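Local structure of outer membrane protein SusF (Bacteroides thetaiotaomicron, 4FE9) at residues Q306-P311 / G316-F321; V98-E101 / S105-S108. The protein binds starch at the bacterial cell surface through carbohydrate-binding modules, before the starch is transported into the periplasm for degradation. All coordinates share one frame; numbering follows the deposited sequence.

Interaction 1 of 2, residues Q306-P311 / G316-F321. With GLC (alpha-D-glucopyranose), chain C.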
loop_
_atom_site.group_PDB
_atom_site.type_symbol
_atom_site.label_atom_id
_atom_site.label_comp_id
_atom_site.label_asym_id
_atom_site.label_seq_id
_atom_site.Cartn_x
_atom_site.Cartn_y
_atom_site.Cartn_z
ATOM N N GLN A 306 22.858 0.332 -12.444
ATOM C CA GLN A 306 21.392 0.274 -12.605
ATOM C C GLN A 306 20.919 -1.163 -12.609
ATOM O O GLN A 306 21.584 -2.020 -13.156
ATOM C CB GLN A 306 20.968 0.959 -13.900
ATOM C CG GLN A 306 21.228 2.478 -13.880
ATOM C CD GLN A 306 21.030 3.124 -15.222
ATOM O OE1 GLN A 306 19.976 2.996 -15.839
ATOM N NE2 GLN A 306 22.009 3.891 -15.646
ATOM N N VAL A 307 19.773 -1.416 -11.987
ATOM C CA VAL A 307 19.193 -2.767 -11.960
ATOM C C VAL A 307 17.701 -2.789 -12.254
ATOM O O VAL A 307 16.989 -1.803 -12.003
ATOM C CB VAL A 307 19.433 -3.457 -10.597
ATOM C CG1 VAL A 307 20.949 -3.691 -10.360
ATOM C CG2 VAL A 307 18.831 -2.666 -9.492
ATOM N N LYS A 308 17.208 -3.956 -12.678
ATOM C CA LYS A 308 15.755 -4.225 -12.736
ATOM C C LYS A 308 15.480 -5.687 -12.282
ATOM O O LYS A 308 16.403 -6.495 -12.200
ATOM C CB LYS A 308 15.236 -4.036 -14.158
ATOM C CG LYS A 308 14.963 -2.600 -14.526
ATOM C CD LYS A 308 14.338 -2.501 -15.857
ATOM C CE LYS A 308 12.863 -2.237 -15.739
ATOM N NZ LYS A 308 12.288 -1.827 -17.051
ATOM N N PHE A 309 14.223 -5.995 -12.002
ATOM C CA PHE A 309 13.836 -7.289 -11.442
ATOM C C PHE A 309 12.792 -7.906 -12.339
ATOM O O PHE A 309 12.078 -7.190 -13.030
ATOM C CB PHE A 309 13.262 -7.116 -10.029
ATOM C CG PHE A 309 14.221 -6.517 -9.064
ATOM C CD1 PHE A 309 14.276 -5.136 -8.884
ATOM C CD2 PHE A 309 15.068 -7.323 -8.317
ATOM C CE1 PHE A 309 15.181 -4.569 -7.984
ATOM C CE2 PHE A 309 16.030 -6.758 -7.464
ATOM C CZ PHE A 309 16.071 -5.373 -7.295
ATOM N N ALA A 310 12.752 -9.239 -12.394
ATOM C CA ALA A 310 11.771 -9.959 -13.244
ATOM C C ALA A 310 11.388 -11.301 -12.619
ATOM O O ALA A 310 12.182 -11.901 -11.891
ATOM C CB ALA A 310 12.340 -10.191 -14.638
ATOM N N PRO A 311 10.229 -11.846 -13.019
ATOM C CA PRO A 311 9.774 -13.065 -12.412
ATOM C C PRO A 311 10.344 -14.334 -13.107
ATOM O O PRO A 311 9.947 -15.438 -12.774
ATOM C CB PRO A 311 8.247 -12.982 -12.598
ATOM C CG PRO A 311 8.078 -12.247 -13.837
ATOM C CD PRO A 311 9.181 -11.225 -13.849
ATOM N N GLY A 316 10.380 -9.267 -19.378
ATOM C CA GLY A 316 8.936 -9.584 -19.430
ATOM C C GLY A 316 8.322 -9.487 -18.043
ATOM O O GLY A 316 8.758 -10.192 -17.110
ATOM N N ASN A 317 7.397 -8.545 -17.870
ATOM C CA ASN A 317 6.834 -8.245 -16.553
ATOM C C ASN A 317 7.906 -7.816 -15.566
ATOM O O ASN A 317 7.745 -7.927 -14.353
ATOM C CB ASN A 317 6.059 -9.455 -16.012
ATOM C CG ASN A 317 4.862 -9.820 -16.888
ATOM O OD1 ASN A 317 4.865 -10.851 -17.585
ATOM N ND2 ASN A 317 3.872 -8.949 -16.913
ATOM N N ASP A 318 8.942 -7.190 -16.089
ATOM C CA ASP A 318 10.042 -6.725 -15.280
ATOM C C ASP A 318 9.725 -5.332 -14.692
ATOM O O ASP A 318 8.801 -4.665 -15.133
ATOM C CB ASP A 318 11.286 -6.652 -16.157
ATOM C CG ASP A 318 11.008 -5.979 -17.479
ATOM O OD1 ASP A 318 11.126 -4.736 -17.525
ATOM O OD2 ASP A 318 10.525 -6.663 -18.420
ATOM N N PHE A 319 10.418 -4.966 -13.628
ATOM C CA PHE A 319 10.241 -3.658 -13.018
ATOM C C PHE A 319 11.553 -3.159 -12.429
ATOM O O PHE A 319 12.459 -3.946 -12.139
ATOM C CB PHE A 319 9.154 -3.697 -11.934
ATOM C CG PHE A 319 9.406 -4.719 -10.849
ATOM C CD1 PHE A 319 9.938 -4.331 -9.612
ATOM C CD2 PHE A 319 8.978 -6.037 -11.007
ATOM C CE1 PHE A 319 10.159 -5.277 -8.592
ATOM C CE2 PHE A 319 9.269 -7.007 -10.037
ATOM C CZ PHE A 319 9.829 -6.631 -8.811
ATOM N N GLY A 320 11.642 -1.850 -12.231
ATOM C CA GLY A 320 12.844 -1.241 -11.694
ATOM C C GLY A 320 12.504 -0.310 -10.547
ATOM O O GLY A 320 11.999 -0.750 -9.493
ATOM N N PHE A 321 12.689 0.990 -10.772
ATOM C CA PHE A 321 12.258 1.981 -9.793
ATOM C C PHE A 321 10.712 1.927 -9.634
ATOM O O PHE A 321 9.979 1.836 -10.622
ATOM C CB PHE A 321 12.725 3.386 -10.220
ATOM C CG PHE A 321 12.439 4.447 -9.216
ATOM C CD1 PHE A 321 13.337 4.702 -8.179
ATOM C CD2 PHE A 321 11.232 5.162 -9.259
ATOM C CE1 PHE A 321 12.998 5.576 -7.128
ATOM C CE2 PHE A 321 10.956 6.152 -8.303
ATOM C CZ PHE A 321 11.837 6.341 -7.214
HETATM C C1 GLC C . 12.336 -4.512 -21.854
HETATM C C2 GLC C . 12.514 -3.994 -20.431
HETATM C C3 GLC C . 13.597 -2.940 -20.365
HETATM C C4 GLC C . 14.884 -3.488 -20.951
HETATM C C5 GLC C . 14.633 -4.008 -22.343
HETATM C C6 GLC C . 15.900 -4.622 -22.930
HETATM O O2 GLC C . 11.294 -3.422 -19.995
HETATM O O3 GLC C . 13.821 -2.517 -19.014
HETATM O O4 GLC C . 15.824 -2.450 -21.057
HETATM O O5 GLC C . 13.589 -4.989 -22.344
HETATM O O6 GLC C . 15.588 -5.080 -24.245
HETATM O O HOH W 1 9.398 -2.000 -16.467
#
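Phe309 and Phe319 form a single antiparallel bridge, a hydrogen-bonded pair in which Phe309 N donates to Phe319 O at 2.7 Å and Phe319 N donates to Phe309 O at 2.8 Å. The chains run antiparallel over three residues, Lys308 beside Gly320 and Ala310 beside Asp318, but only the central pair makes a beta bridge. On one side, Phe309 CB sits over a face of the Phe319 ring, displaced toward the rim and 3.7 Å from Phe319 CZ, a CH-pi contact. The ring planes are inclined by 29° with their centroids 5.8 Å apart, a strongly offset pair whose main contact is through Phe309 CB. Phe319 reaches this place because its CG lies between the backbone N and the carbonyl carbon (chi1 56°), swinging back a ring whose CB starts away from the strand. Val354 and Ile363 touch both phenylalanines.

On the other side, Lys308 NZ makes a salt bridge to Asp318 OD1 at 3.2 Å, met nearly along the C-O axis. Asp318 OD1 also accepts from glucose O2 at 2.8 Å, while Lys308 NZ donates to glucose O3 at 2.6 Å. Asp318 OD2 takes the backbone N of Gly316 through its anti lone pair at 2.8 Å; this bond and the two on OD1 together fix the carboxylate's rotation. One water links Lys308 NZ to Asp318 O. With Trp272, Trp315 and Asn341, this Lys-Asp pair completes the glycan pocket of carbohydrate-binding module 2.

Interaction 2 of 2, residues V98-E101 / S105-S108; sequences VTQE and SRAS
Gln100, on helix 92-102, meets the loop 105-108 with both its side chain and its backbone. Its amide oxygen OE1 accepts from Arg106 NE at 2.9 Å over a fairly straight bond. The donor lies in the plane of the Gln100 carbonyl, and the oxygen meets the NE edge of the guanidinium, 17° out of its plane, with the amide and guanidinium planes 24° apart. The arginine chain bends at chi3 (70°) and curls around this oxygen, bringing Arg106 CG to 3.2 Å from Gln100 OE1. On the backbone, Ser105 N donates to Gln100 O at 3.0 Å, tying the chain leaving the helix to its last turn.

A second layer sets these groups. Asp96 OD1 needs a donor and so calls for Gln100 NE2, just as Arg106 NE needs an acceptor and so calls for OE1; the two define which way round the amide stands. A water accepts from Gln100 NE2 at 3.0 Å and, weakly, from Arg106 NH2. Arg106 NH1 is held by Val225 O, and Trp227 makes a cation-pi contact with the same guanidinium. In the loop backbone, Ser105 OG accepts from Ala107 N at 2.9 Å, an ST turn, and is also hydrogen-bonded to Asn249 OD1.

A leucine in place of Arg106 would probably leave Gln100 OE1 and Val225 O without their donor and Trp227 without its cation.

Val225, Trp227 and Asn249 belong to carbohydrate-binding module 1, so the contact appears to join the N-terminal part of the chain to that module. One positive group is shared among a neutral amide, a backbone carbonyl and an indole; directional hydrogen bonds and cation-pi attraction are likely to hold the arginine, and Asp96, bonded to Gln100 NE2, may polarise the amide so that OE1 is a better acceptor.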
loop_
_atom_site.group_PDB
_atom_site.type_symbol
_atom_site.label_atom_id
_atom_site.label_comp_id
_atom_site.label_asym_id
_atom_site.label_seq_id
_atom_site.Cartn_x
_atom_site.Cartn_y
_atom_site.Cartn_z
ATOM N N VAL A 98 -19.547 14.865 -2.378
ATOM C CA VAL A 98 -18.253 15.394 -2.715
ATOM C C VAL A 98 -17.323 15.373 -1.481
ATOM O O VAL A 98 -16.113 15.152 -1.602
ATOM C CB VAL A 98 -18.385 16.825 -3.340
ATOM C CG1 VAL A 98 -17.064 17.503 -3.369
ATOM C CG2 VAL A 98 -18.950 16.711 -4.772
ATOM N N THR A 99 -17.901 15.584 -0.291
ATOM C CA THR A 99 -17.124 15.583 0.945
ATOM C C THR A 99 -16.529 14.171 1.180
ATOM O O THR A 99 -15.341 14.023 1.533
ATOM C CB THR A 99 -18.025 15.988 2.197
ATOM O OG1 THR A 99 -18.464 17.349 2.060
ATOM C CG2 THR A 99 -17.205 15.875 3.505
ATOM N N GLN A 100 -17.326 13.145 0.881
ATOM C CA GLN A 100 -16.917 11.771 1.189
ATOM C C GLN A 100 -15.856 11.300 0.187
ATOM O O GLN A 100 -14.849 10.794 0.576
ATOM C CB GLN A 100 -18.150 10.846 1.225
ATOM C CG GLN A 100 -19.157 11.196 2.367
ATOM C CD GLN A 100 -20.319 10.201 2.464
ATOM O OE1 GLN A 100 -20.132 9.027 2.273
ATOM N NE2 GLN A 100 -21.496 10.686 2.852
ATOM N N GLU A 101 -15.989 11.723 -1.057
ATOM C CA GLU A 101 -14.913 11.545 -2.051
ATOM C C GLU A 101 -13.609 12.245 -1.702
ATOM O O GLU A 101 -12.561 11.609 -1.650
ATOM C CB GLU A 101 -15.375 11.972 -3.435
ATOM C CG GLU A 101 -16.471 11.105 -3.956
ATOM C CD GLU A 101 -15.946 9.757 -4.487
ATOM O OE1 GLU A 101 -14.693 9.540 -4.496
ATOM O OE2 GLU A 101 -16.791 8.921 -4.908
ATOM N N SER A 105 -13.855 8.650 2.491
ATOM C CA SER A 105 -14.375 8.125 3.744
ATOM C C SER A 105 -15.828 8.490 3.960
ATOM O O SER A 105 -16.235 9.666 3.770
ATOM C CB SER A 105 -13.518 8.623 4.889
ATOM O OG SER A 105 -14.099 8.350 6.120
ATOM N N ARG A 106 -16.624 7.506 4.383
ATOM C CA ARG A 106 -17.946 7.774 4.851
ATOM C C ARG A 106 -18.013 7.981 6.352
ATOM O O ARG A 106 -19.094 8.138 6.899
ATOM C CB ARG A 106 -18.893 6.693 4.418
ATOM C CG ARG A 106 -18.694 6.282 2.934
ATOM C CD ARG A 106 -19.905 5.465 2.454
ATOM N NE ARG A 106 -21.073 6.312 2.339
ATOM C CZ ARG A 106 -22.295 5.894 2.031
ATOM N NH1 ARG A 106 -22.511 4.627 1.684
ATOM N NH2 ARG A 106 -23.314 6.762 2.044
ATOM N N ALA A 107 -16.860 8.043 7.006
ATOM C CA ALA A 107 -16.839 8.083 8.473
ATOM C C ALA A 107 -17.675 9.300 8.964
ATOM O O ALA A 107 -17.631 10.381 8.345
ATOM C CB ALA A 107 -15.429 8.200 8.952
ATOM N N SER A 108 -18.409 9.142 10.077
ATOM C CA SER A 108 -19.245 10.226 10.558
ATOM C C SER A 108 -18.452 11.212 11.424
ATOM O O SER A 108 -18.747 11.397 12.612
ATOM C CB SER A 108 -20.432 9.693 11.318
ATOM O OG SER A 108 -21.310 10.745 11.673
HETATM O O HOH W 2 -23.399 8.853 4.212
#

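Overall arrangement
The two contacts come in series along the chain: interaction 2 closes before interaction 1 opens. Their centres are 38 Å apart and their nearest atoms about 25 Å, on opposite sides of the chain's centre, so they do not touch and share no sheet. Interaction 2 joins the end of helix 92-102 to the loop that leads into strand 111-122, and reaches residues of carbohydrate-binding module 1. Interaction 1 sits in module 2, where strand 306-310 lies within an eight-stranded antiparallel sheet and its following loop folds back to the sugar. One appears to join the N-terminal domain to module 1 and the other lines a glycan site, consistent with a protein whose binding modules follow one another along the chain.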